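Local coordinates for protein CSP3 (Bacillus subtilis, PDB 5FIG) that probably stores Cu(I) in the cytosol, binding many copper ions through cysteine thiols inside a four-helix bundle and so protecting against copper toxicity, at residues I73-G78 / T98-C103. Numbering follows the deposited sequence.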
ATOM      1  N   ILE B  73     -14.794  -1.585  -6.634  1.00 15.30           N
ATOM      2  CA  ILE B  73     -14.696  -0.937  -5.334  1.00 15.18           C
ATOM      3  C   ILE B  73     -15.120   0.543  -5.450  1.00 15.09           C
ATOM      4  O   ILE B  73     -15.900   1.035  -4.610  1.00 15.47           O
ATOM      5  CB  ILE B  73     -13.295  -1.045  -4.747  1.00 14.42           C
ATOM      6  CG1 ILE B  73     -13.060  -2.549  -4.522  1.00 15.17           C
ATOM      7  CG2 ILE B  73     -13.163  -0.214  -3.485  1.00 14.48           C
ATOM      8  CD1 ILE B  73     -11.705  -2.888  -4.020  1.00 15.06           C
ATOM      9  N   CYS B  74     -14.671   1.202  -6.501  1.00 15.07           N
ATOM     10  CA  CYS B  74     -15.091   2.591  -6.753  1.00 15.82           C
ATOM     11  C   CYS B  74     -16.608   2.689  -6.909  1.00 16.67           C
ATOM     12  O   CYS B  74     -17.208   3.609  -6.332  1.00 16.68           O
ATOM     13  CB  CYS B  74     -14.449   3.176  -8.036  1.00 16.08           C
ATOM     14  SG  CYS B  74     -12.730   3.612  -7.836  1.00 16.85           S
ATOM     15  N   GLU B  75     -17.224   1.779  -7.682  1.00 17.52           N
ATOM     16  CA  GLU B  75     -18.699   1.767  -7.883  0.50 18.92           C
ATOM     17  C   GLU B  75     -19.390   1.652  -6.497  1.00 19.54           C
ATOM     18  O   GLU B  75     -20.283   2.418  -6.137  1.00 19.58           O
ATOM     19  CB  GLU B  75     -19.151   0.636  -8.934  0.50 20.44           C
ATOM     20  CG  GLU B  75     -18.953   1.098 -10.350  0.50 20.97           C
ATOM     21  CD  GLU B  75     -19.273   0.038 -11.382  0.50 22.33           C
ATOM     22  OE1 GLU B  75     -19.812  -1.015 -11.015  0.50 23.47           O
ATOM     23  OE2 GLU B  75     -18.961   0.255 -12.578  0.50 22.89           O
ATOM     24  N   ALA B  76     -18.924   0.733  -5.657  1.00 18.92           N
ATOM     25  CA  ALA B  76     -19.504   0.578  -4.299  1.00 19.68           C
ATOM     26  C   ALA B  76     -19.293   1.782  -3.382  1.00 19.16           C
ATOM     27  O   ALA B  76     -20.201   2.169  -2.604  1.00 20.08           O
ATOM     28  CB  ALA B  76     -18.951  -0.664  -3.607  1.00 19.88           C
ATOM     29  N   CYS B  77     -18.086   2.340  -3.408  1.00 17.79           N
ATOM     30  CA  CYS B  77     -17.796   3.532  -2.600  1.00 17.90           C
ATOM     31  C   CYS B  77     -18.680   4.699  -3.014  1.00 18.26           C
ATOM     32  O   CYS B  77     -19.241   5.437  -2.178  1.00 19.28           O
ATOM     33  CB  CYS B  77     -16.336   3.889  -2.722  1.00 16.81           C
ATOM     34  SG  CYS B  77     -15.822   5.140  -1.550  1.00 17.75           S
ATOM     35  N   GLY B  78     -18.788   4.881  -4.313  1.00 17.95           N
ATOM     36  CA  GLY B  78     -19.683   5.944  -4.863  1.00 18.78           C
ATOM     37  C   GLY B  78     -21.113   5.768  -4.451  1.00 20.30           C
ATOM     38  O   GLY B  78     -21.809   6.718  -4.089  1.00 21.31           O
ATOM     39  N   THR B  98     -16.526   8.386 -11.882  1.00 16.11           N
ATOM     40  CA  THR B  98     -15.635   8.685 -12.974  1.00 15.96           C
ATOM     41  C   THR B  98     -14.510   7.687 -13.063  1.00 14.96           C
ATOM     42  O   THR B  98     -14.112   7.267 -14.135  1.00 14.95           O
ATOM     43  CB  THR B  98     -15.102  10.134 -12.816  1.00 16.16           C
ATOM     44  OG1 THR B  98     -16.211  11.009 -12.992  1.00 17.43           O
ATOM     45  CG2 THR B  98     -14.008  10.427 -13.838  1.00 16.26           C
ATOM     46  N   CYS B  99     -13.921   7.397 -11.906  1.00 14.33           N
ATOM     47  CA  CYS B  99     -12.836   6.462 -11.848  1.00 14.02           C
ATOM     48  C   CYS B  99     -13.308   5.060 -12.290  1.00 14.20           C
ATOM     49  O   CYS B  99     -12.611   4.428 -13.061  1.00 13.90           O
ATOM     50  CB  CYS B  99     -12.249   6.442 -10.457  1.00 13.90           C
ATOM     51  SG  CYS B  99     -10.781   5.425 -10.364  1.00 14.77           S
ATOM     52  N   ALA B 100     -14.480   4.633 -11.847  1.00 14.54           N
ATOM     53  CA  ALA B 100     -14.987   3.339 -12.265  1.00 15.56           C
ATOM     54  C   ALA B 100     -15.148   3.207 -13.759  1.00 16.60           C
ATOM     55  O   ALA B 100     -14.702   2.241 -14.337  1.00 16.92           O
ATOM     56  CB  ALA B 100     -16.306   3.043 -11.587  1.00 16.37           C
ATOM     57  N   GLU B 101     -15.685   4.251 -14.404  1.00 17.74           N
ATOM     58  CA  GLU B 101     -15.786   4.230 -15.819  1.00 19.36           C
ATOM     59  C   GLU B 101     -14.461   4.199 -16.565  1.00 18.43           C
ATOM     60  O   GLU B 101     -14.283   3.449 -17.496  1.00 18.81           O
ATOM     61  CB  GLU B 101     -16.638   5.416 -16.254  1.00 22.02           C
ATOM     62  CG  GLU B 101     -16.849   5.482 -17.751  1.00 25.57           C
ATOM     63  CD  GLU B 101     -18.041   4.641 -18.246  1.00 28.50           C
ATOM     64  OE1 GLU B 101     -18.720   3.877 -17.546  1.00 31.64           O
ATOM     65  OE2 GLU B 101     -18.284   4.674 -19.420  1.00 33.16           O
ATOM     66  N   GLN B 102     -13.469   4.962 -16.086  1.00 17.13           N
ATOM     67  CA  GLN B 102     -12.177   4.921 -16.724  1.00 17.01           C
ATOM     68  C   GLN B 102     -11.514   3.551 -16.536  1.00 16.42           C
ATOM     69  O   GLN B 102     -10.811   3.049 -17.418  1.00 16.12           O
ATOM     70  CB  GLN B 102     -11.266   6.018 -16.136  1.00 16.90           C
ATOM     71  CG  GLN B 102     -11.626   7.429 -16.616  1.00 18.06           C
ATOM     72  CD  GLN B 102     -11.092   7.767 -18.007  1.00 20.06           C
ATOM     73  OE1 GLN B 102     -10.236   7.101 -18.563  1.00 21.28           O
ATOM     74  NE2 GLN B 102     -11.712   8.698 -18.633  1.00 21.84           N
ATOM     75  N   CYS B 103     -11.650   3.017 -15.333  1.00 15.70           N
ATOM     76  CA  CYS B 103     -11.059   1.679 -15.029  1.00 15.81           C
ATOM     77  C   CYS B 103     -11.712   0.578 -15.862  1.00 17.12           C
ATOM     78  O   CYS B 103     -11.012  -0.348 -16.287  1.00 16.66           O
ATOM     79  CB  CYS B 103     -11.158   1.390 -13.534  1.00 15.68           C
ATOM     80  SG  CYS B 103      -9.888   2.277 -12.593  1.00 15.39           S
TER
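Glu75 OE2, which forms a salt bridge with Arg104 one turn beyond Ala100 on the facing helix, hangs over the methyl group of Ala100, with Glu75 OE2 4.0 Å from Ala100 CB. The glutamate is modelled in two conformers, and its packing on Ala100 is described for one of them. In that conformer the aliphatic part of the side chain, below the carboxylate, makes the closest approach: Glu75 CG lies 3.5 Å from Ala100 CB. CG sits beside the backbone N, anti to the carbonyl carbon (chi1 -81°), and the chain then runs extended, which carries the carboxylate across the gap between the helices. Between the two segments themselves the contact is apolar, made of methyl, methylene and thiol groups. Within a four-helix bundle such as this one, whose cysteine-rich interior is consistent with a core lined to take up many Cu(I) ions, the pairing illustrates how consecutive helices meet: 63-81 and 89-107 run nearly antiparallel, their local axes 8.4 Å apart at an angle of 161°. That close spacing is reached where Cys74 faces Ala100, a small residue opposite a small one, with CB atoms of Cys74 and Ala100 4.0 Å apart. Deeper in the bundle the two thiols converge, Cys74 SG lying 3.7 Å from Cys99 SG, far longer than a disulfide. They reach this point by different torsions: the sulfur of Cys99 swings anti to its own N (chi1 -174°), whereas that of Cys74 stays beside its N. Further cysteines flank the pair in this copper-free form: helix 36-57 adds Cys45 and Cys49 against Cys74, and helix 6-27 brings Cys12 and Cys15 against Cys99.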